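Local structure of superoxide dismutase (Anaplasma phagocytophilum, 3JS4) at residues A[96-108]-A[180-192]. The protein probably catalyses the dismutation of superoxide into oxygen and hydrogen peroxide at an iron centre, as expected of the iron/manganese superoxide dismutase family. Residues are numbered along the deposited sequence; the frame is centred on the assembly and turned at random.
With FE (Fe (III) ion), chain E.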
loop_
_atom_site.group_PDB
_atom_site.type_symbol
_atom_site.label_atom_id
_atom_site.label_comp_id
_atom_site.label_asym_id
_atom_site.label_seq_id
_atom_site.Cartn_x
_atom_site.Cartn_y
_atom_site.Cartn_z
ATOM N N ALA A 96 9.480 -6.276 1.487
ATOM C CA ALA A 96 8.791 -5.064 1.055
ATOM C C ALA A 96 7.409 -5.411 0.542
ATOM O O ALA A 96 6.425 -4.728 0.866
ATOM C CB ALA A 96 9.625 -4.289 -0.045
ATOM N N GLN A 97 7.311 -6.480 -0.245
ATOM C CA GLN A 97 5.981 -6.882 -0.723
ATOM C C GLN A 97 5.055 -7.304 0.409
ATOM O O GLN A 97 3.843 -7.035 0.351
ATOM C CB GLN A 97 6.054 -7.925 -1.855
ATOM C CG GLN A 97 6.571 -7.321 -3.198
ATOM C CD GLN A 97 5.578 -6.361 -3.825
ATOM O OE1 GLN A 97 5.466 -5.202 -3.423
ATOM N NE2 GLN A 97 4.870 -6.830 -4.831
ATOM N N ILE A 98 5.599 -7.930 1.461
ATOM C CA ILE A 98 4.718 -8.300 2.584
ATOM C C ILE A 98 4.210 -7.033 3.279
ATOM O O ILE A 98 3.002 -6.877 3.535
ATOM C CB ILE A 98 5.396 -9.205 3.640
ATOM C CG1 ILE A 98 5.819 -10.560 3.053
ATOM C CG2 ILE A 98 4.421 -9.429 4.812
ATOM C CD1 ILE A 98 6.849 -11.317 3.983
ATOM N N TRP A 99 5.147 -6.137 3.583
ATOM C CA TRP A 99 4.827 -4.857 4.241
ATOM C C TRP A 99 3.819 -4.067 3.390
ATOM O O TRP A 99 2.824 -3.556 3.912
ATOM C CB TRP A 99 6.114 -4.020 4.473
ATOM C CG TRP A 99 5.865 -2.799 5.393
ATOM C CD1 TRP A 99 6.138 -2.714 6.747
ATOM C CD2 TRP A 99 5.296 -1.526 5.020
ATOM N NE1 TRP A 99 5.762 -1.478 7.227
ATOM C CE2 TRP A 99 5.243 -0.730 6.195
ATOM C CE3 TRP A 99 4.828 -0.981 3.804
ATOM C CZ2 TRP A 99 4.738 0.587 6.194
ATOM C CZ3 TRP A 99 4.319 0.333 3.804
ATOM C CH2 TRP A 99 4.293 1.104 5.002
ATOM N N ASN A 100 4.071 -3.962 2.084
ATOM C CA ASN A 100 3.162 -3.237 1.187
ATOM C C ASN A 100 1.739 -3.813 1.143
ATOM O O ASN A 100 0.757 -3.071 1.122
ATOM C CB ASN A 100 3.693 -3.250 -0.244
ATOM C CG ASN A 100 5.014 -2.506 -0.396
ATOM O OD1 ASN A 100 5.361 -1.665 0.423
ATOM N ND2 ASN A 100 5.743 -2.812 -1.476
ATOM N N HIS A 101 1.626 -5.129 1.045
ATOM C CA HIS A 101 0.302 -5.766 1.039
ATOM C C HIS A 101 -0.422 -5.582 2.381
ATOM O O HIS A 101 -1.627 -5.320 2.398
ATOM C CB HIS A 101 0.399 -7.254 0.648
ATOM C CG HIS A 101 0.623 -7.458 -0.820
ATOM N ND1 HIS A 101 1.883 -7.410 -1.390
ATOM C CD2 HIS A 101 -0.249 -7.637 -1.843
ATOM C CE1 HIS A 101 1.776 -7.605 -2.696
ATOM N NE2 HIS A 101 0.493 -7.717 -3.003
ATOM N N ASP A 102 0.302 -5.687 3.497
ATOM C CA ASP A 102 -0.327 -5.467 4.811
ATOM C C ASP A 102 -0.931 -4.049 4.789
ATOM O O ASP A 102 -2.068 -3.838 5.229
ATOM C CB ASP A 102 0.672 -5.568 5.992
ATOM C CG ASP A 102 1.114 -7.004 6.332
ATOM O OD1 ASP A 102 0.513 -8.008 5.889
ATOM O OD2 ASP A 102 2.102 -7.127 7.092
ATOM N N PHE A 103 -0.168 -3.085 4.280
ATOM C CA PHE A 103 -0.594 -1.681 4.247
ATOM C C PHE A 103 -1.799 -1.515 3.320
ATOM O O PHE A 103 -2.737 -0.751 3.616
ATOM C CB PHE A 103 0.556 -0.798 3.722
ATOM C CG PHE A 103 0.508 0.633 4.222
ATOM C CD1 PHE A 103 0.781 0.924 5.552
ATOM C CD2 PHE A 103 0.205 1.683 3.357
ATOM C CE1 PHE A 103 0.734 2.241 6.027
ATOM C CE2 PHE A 103 0.168 2.993 3.808
ATOM C CZ PHE A 103 0.449 3.280 5.151
ATOM N N TYR A 104 -1.766 -2.233 2.193
ATOM C CA TYR A 104 -2.837 -2.162 1.197
ATOM C C TYR A 104 -4.157 -2.632 1.804
ATOM O O TYR A 104 -5.200 -1.998 1.592
ATOM C CB TYR A 104 -2.460 -3.065 0.027
ATOM C CG TYR A 104 -3.469 -3.278 -1.071
ATOM C CD1 TYR A 104 -4.014 -2.203 -1.782
ATOM C CD2 TYR A 104 -3.818 -4.582 -1.463
ATOM C CE1 TYR A 104 -4.905 -2.420 -2.836
ATOM C CE2 TYR A 104 -4.689 -4.810 -2.517
ATOM C CZ TYR A 104 -5.223 -3.734 -3.204
ATOM O OH TYR A 104 -6.095 -3.972 -4.222
ATOM N N TRP A 105 -4.142 -3.769 2.511
ATOM C CA TRP A 105 -5.400 -4.253 3.073
ATOM C C TRP A 105 -5.987 -3.279 4.082
ATOM O O TRP A 105 -7.218 -3.137 4.157
ATOM C CB TRP A 105 -5.279 -5.671 3.691
ATOM C CG TRP A 105 -4.666 -6.702 2.755
ATOM C CD1 TRP A 105 -3.552 -7.464 2.991
ATOM C CD2 TRP A 105 -5.136 -7.072 1.453
ATOM N NE1 TRP A 105 -3.308 -8.284 1.922
ATOM C CE2 TRP A 105 -4.266 -8.079 0.969
ATOM C CE3 TRP A 105 -6.239 -6.680 0.662
ATOM C CZ2 TRP A 105 -4.438 -8.686 -0.282
ATOM C CZ3 TRP A 105 -6.404 -7.265 -0.587
ATOM C CH2 TRP A 105 -5.497 -8.261 -1.052
ATOM N N GLN A 106 -5.126 -2.642 4.886
ATOM C CA GLN A 106 -5.592 -1.648 5.855
ATOM C C GLN A 106 -6.097 -0.355 5.190
ATOM O O GLN A 106 -6.852 0.414 5.809
ATOM C CB GLN A 106 -4.471 -1.307 6.852
ATOM C CG GLN A 106 -3.876 -2.514 7.545
ATOM C CD GLN A 106 -2.742 -2.145 8.478
ATOM O OE1 GLN A 106 -1.557 -2.259 8.118
ATOM N NE2 GLN A 106 -3.088 -1.679 9.680
ATOM N N SER A 107 -5.679 -0.141 3.942
ATOM C CA SER A 107 -6.009 1.039 3.154
ATOM C C SER A 107 -7.401 0.945 2.510
ATOM O O SER A 107 -7.803 1.822 1.750
ATOM C CB SER A 107 -4.937 1.242 2.072
ATOM O OG SER A 107 -3.685 1.628 2.671
ATOM N N MET A 108 -8.130 -0.128 2.794
ATOM C CA MET A 108 -9.458 -0.310 2.234
ATOM C C MET A 108 -10.357 -0.805 3.363
ATOM O O MET A 108 -9.864 -1.285 4.376
ATOM C CB MET A 108 -9.433 -1.350 1.105
ATOM C CG MET A 108 -8.460 -1.030 -0.054
ATOM S SD MET A 108 -8.529 -2.211 -1.424
ATOM C CE MET A 108 -7.648 -3.635 -0.731
ATOM N N LEU A 180 5.786 10.263 4.919
ATOM C CA LEU A 180 5.050 9.333 5.772
ATOM C C LEU A 180 3.901 8.705 4.975
ATOM O O LEU A 180 3.014 9.423 4.521
ATOM C CB LEU A 180 4.518 10.049 7.024
ATOM C CG LEU A 180 3.553 9.268 7.926
ATOM C CD1 LEU A 180 4.292 8.330 8.881
ATOM C CD2 LEU A 180 2.661 10.227 8.707
ATOM N N PRO A 181 3.926 7.369 4.788
ATOM C CA PRO A 181 2.834 6.750 4.008
ATOM C C PRO A 181 1.539 6.722 4.808
ATOM O O PRO A 181 1.569 6.470 6.019
ATOM C CB PRO A 181 3.331 5.318 3.747
ATOM C CG PRO A 181 4.351 5.044 4.820
ATOM C CD PRO A 181 4.946 6.385 5.219
ATOM N N LEU A 182 0.420 6.964 4.126
ATOM C CA LEU A 182 -0.902 7.001 4.751
ATOM C C LEU A 182 -1.874 5.963 4.209
ATOM O O LEU A 182 -2.710 5.445 4.958
ATOM C CB LEU A 182 -1.529 8.394 4.607
ATOM C CG LEU A 182 -0.718 9.612 5.076
ATOM C CD1 LEU A 182 -1.447 10.928 4.727
ATOM C CD2 LEU A 182 -0.400 9.548 6.585
ATOM N N ALA A 183 -1.789 5.704 2.900
ATOM C CA ALA A 183 -2.607 4.674 2.232
ATOM C C ALA A 183 -1.952 4.285 0.921
ATOM O O ALA A 183 -1.218 5.087 0.328
ATOM C CB ALA A 183 -4.040 5.189 1.973
ATOM N N THR A 184 -2.222 3.059 0.453
ATOM C CA THR A 184 -1.688 2.630 -0.823
ATOM C C THR A 184 -2.749 1.871 -1.627
ATOM O O THR A 184 -3.671 1.274 -1.070
ATOM C CB THR A 184 -0.383 1.769 -0.684
ATOM O OG1 THR A 184 0.246 1.600 -1.961
ATOM C CG2 THR A 184 -0.668 0.380 -0.104
ATOM N N MET A 185 -2.576 1.920 -2.938
ATOM C CA MET A 185 -3.334 1.156 -3.905
ATOM C C MET A 185 -2.340 0.385 -4.782
ATOM O O MET A 185 -1.509 0.984 -5.491
ATOM C CB MET A 185 -4.162 2.103 -4.770
ATOM C CG MET A 185 -4.848 1.397 -5.938
ATOM S SD MET A 185 -5.805 2.514 -6.994
ATOM C CE MET A 185 -4.517 3.517 -7.759
ATOM N N ASP A 186 -2.405 -0.936 -4.693
ATOM C CA ASP A 186 -1.614 -1.855 -5.518
ATOM C C ASP A 186 -2.004 -1.683 -6.984
ATOM O O ASP A 186 -3.190 -1.831 -7.338
ATOM C CB ASP A 186 -1.967 -3.288 -5.059
ATOM C CG ASP A 186 -1.037 -4.363 -5.609
ATOM O OD1 ASP A 186 -0.176 -4.086 -6.451
ATOM O OD2 ASP A 186 -1.200 -5.528 -5.198
ATOM N N VAL A 187 -1.042 -1.366 -7.848
ATOM C CA VAL A 187 -1.312 -1.428 -9.290
ATOM C C VAL A 187 -0.542 -2.515 -10.076
ATOM O O VAL A 187 -0.512 -2.480 -11.330
ATOM C CB VAL A 187 -1.251 -0.022 -9.998
ATOM C CG1 VAL A 187 -2.297 0.945 -9.364
ATOM C CG2 VAL A 187 0.133 0.552 -9.989
ATOM N N TRP A 188 0.035 -3.499 -9.361
ATOM C CA TRP A 188 0.461 -4.700 -10.057
ATOM C C TRP A 188 -0.769 -5.239 -10.765
ATOM O O TRP A 188 -1.898 -5.206 -10.210
ATOM C CB TRP A 188 0.988 -5.768 -9.102
ATOM C CG TRP A 188 2.403 -5.553 -8.564
ATOM C CD1 TRP A 188 2.844 -4.513 -7.775
ATOM C CD2 TRP A 188 3.513 -6.441 -8.714
ATOM N NE1 TRP A 188 4.178 -4.679 -7.464
ATOM C CE2 TRP A 188 4.608 -5.865 -8.009
ATOM C CE3 TRP A 188 3.688 -7.686 -9.354
ATOM C CZ2 TRP A 188 5.869 -6.476 -7.945
ATOM C CZ3 TRP A 188 4.957 -8.295 -9.291
ATOM C CH2 TRP A 188 6.026 -7.681 -8.593
ATOM N N GLU A 189 -0.582 -5.761 -11.969
ATOM C CA GLU A 189 -1.730 -6.253 -12.733
ATOM C C GLU A 189 -2.574 -7.314 -11.983
ATOM O O GLU A 189 -3.805 -7.327 -12.108
ATOM C CB GLU A 189 -1.276 -6.793 -14.081
ATOM C CG GLU A 189 -0.729 -5.694 -15.029
ATOM C CD GLU A 189 -0.423 -6.240 -16.428
ATOM O OE1 GLU A 189 0.382 -7.193 -16.531
ATOM O OE2 GLU A 189 -0.955 -5.690 -17.417
ATOM N N HIS A 190 -1.928 -8.172 -11.191
ATOM C CA HIS A 190 -2.705 -9.173 -10.404
ATOM C C HIS A 190 -3.673 -8.576 -9.385
ATOM O O HIS A 190 -4.580 -9.298 -8.899
ATOM C CB HIS A 190 -1.778 -10.196 -9.717
ATOM C CG HIS A 190 -0.954 -9.614 -8.610
ATOM N ND1 HIS A 190 0.412 -9.444 -8.705
ATOM C CD2 HIS A 190 -1.302 -9.190 -7.366
ATOM C CE1 HIS A 190 0.867 -8.916 -7.581
ATOM N NE2 HIS A 190 -0.151 -8.748 -6.754
ATOM N N ALA A 191 -3.515 -7.284 -9.056
ATOM C CA ALA A 191 -4.403 -6.652 -8.062
ATOM C C ALA A 191 -5.802 -6.512 -8.603
ATOM O O ALA A 191 -6.769 -6.418 -7.839
ATOM C CB ALA A 191 -3.890 -5.272 -7.634
ATOM N N TYR A 192 -5.914 -6.458 -9.930
ATOM C CA TYR A 192 -7.196 -6.137 -10.513
ATOM C C TYR A 192 -7.579 -7.010 -11.710
ATOM O O TYR A 192 -8.747 -7.028 -12.098
ATOM C CB TYR A 192 -7.213 -4.651 -10.897
ATOM C CG TYR A 192 -6.131 -4.227 -11.892
ATOM C CD1 TYR A 192 -6.284 -4.420 -13.255
ATOM C CD2 TYR A 192 -4.943 -3.620 -11.449
ATOM C CE1 TYR A 192 -5.287 -3.977 -14.174
ATOM C CE2 TYR A 192 -3.956 -3.212 -12.340
ATOM C CZ TYR A 192 -4.131 -3.379 -13.691
ATOM O OH TYR A 192 -3.113 -2.958 -14.527
HETATM FE FE FE E . -0.289 -7.344 -5.031
HETATM O O HOH W 1 1.709 -6.466 -5.578
HETATM O O HOH W 2 -6.806 -6.682 -4.948
#
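The iron site of the enzyme joins His-101, from helix 89-106, to Asp-186 and His-190, at and just beyond the end of strand 179-186; His-45 and water 1 complete the coordination. His-101 NE2 binds the iron at 2.2 Å. Asp-186 OD2 binds it at 2.0 Å, its carboxylate nearly perpendicular to the His-101 ring. Imidazole suits this role because its second nitrogen can be tethered: His-101 ND1 donates to Gln-97 O (2.6 Å), which lies in the ring plane, and together with the iron bond this fixes the ring's rotation. Asp-186 OD1 receives the backbone N of Trp-188 in an Asx turn and a weak bond from water 1. Gln-97 NE2, above the Trp-188 indole plane and displaced toward its rim, donates weakly to that same water. With chi1 at 174°, Tyr-104 swings its ring beside the strand, where Asp-186 CB makes a CH-pi contact over one face, 3.8 Å from the Tyr-104 centroid; the hydroxyl meets Tyr-203 and water 2. Ser-107 OG, small enough to bridge helix end and strand, donates to Phe-103 O and accepts from Thr-184 N (3.0 Å, 157°). Phe-103, flat and apolar, packs CZ against Pro-181 CB. Three histidines and one aspartate, shared between alpha-hairpin and C-terminal domains, characterise iron/manganese superoxide dismutases.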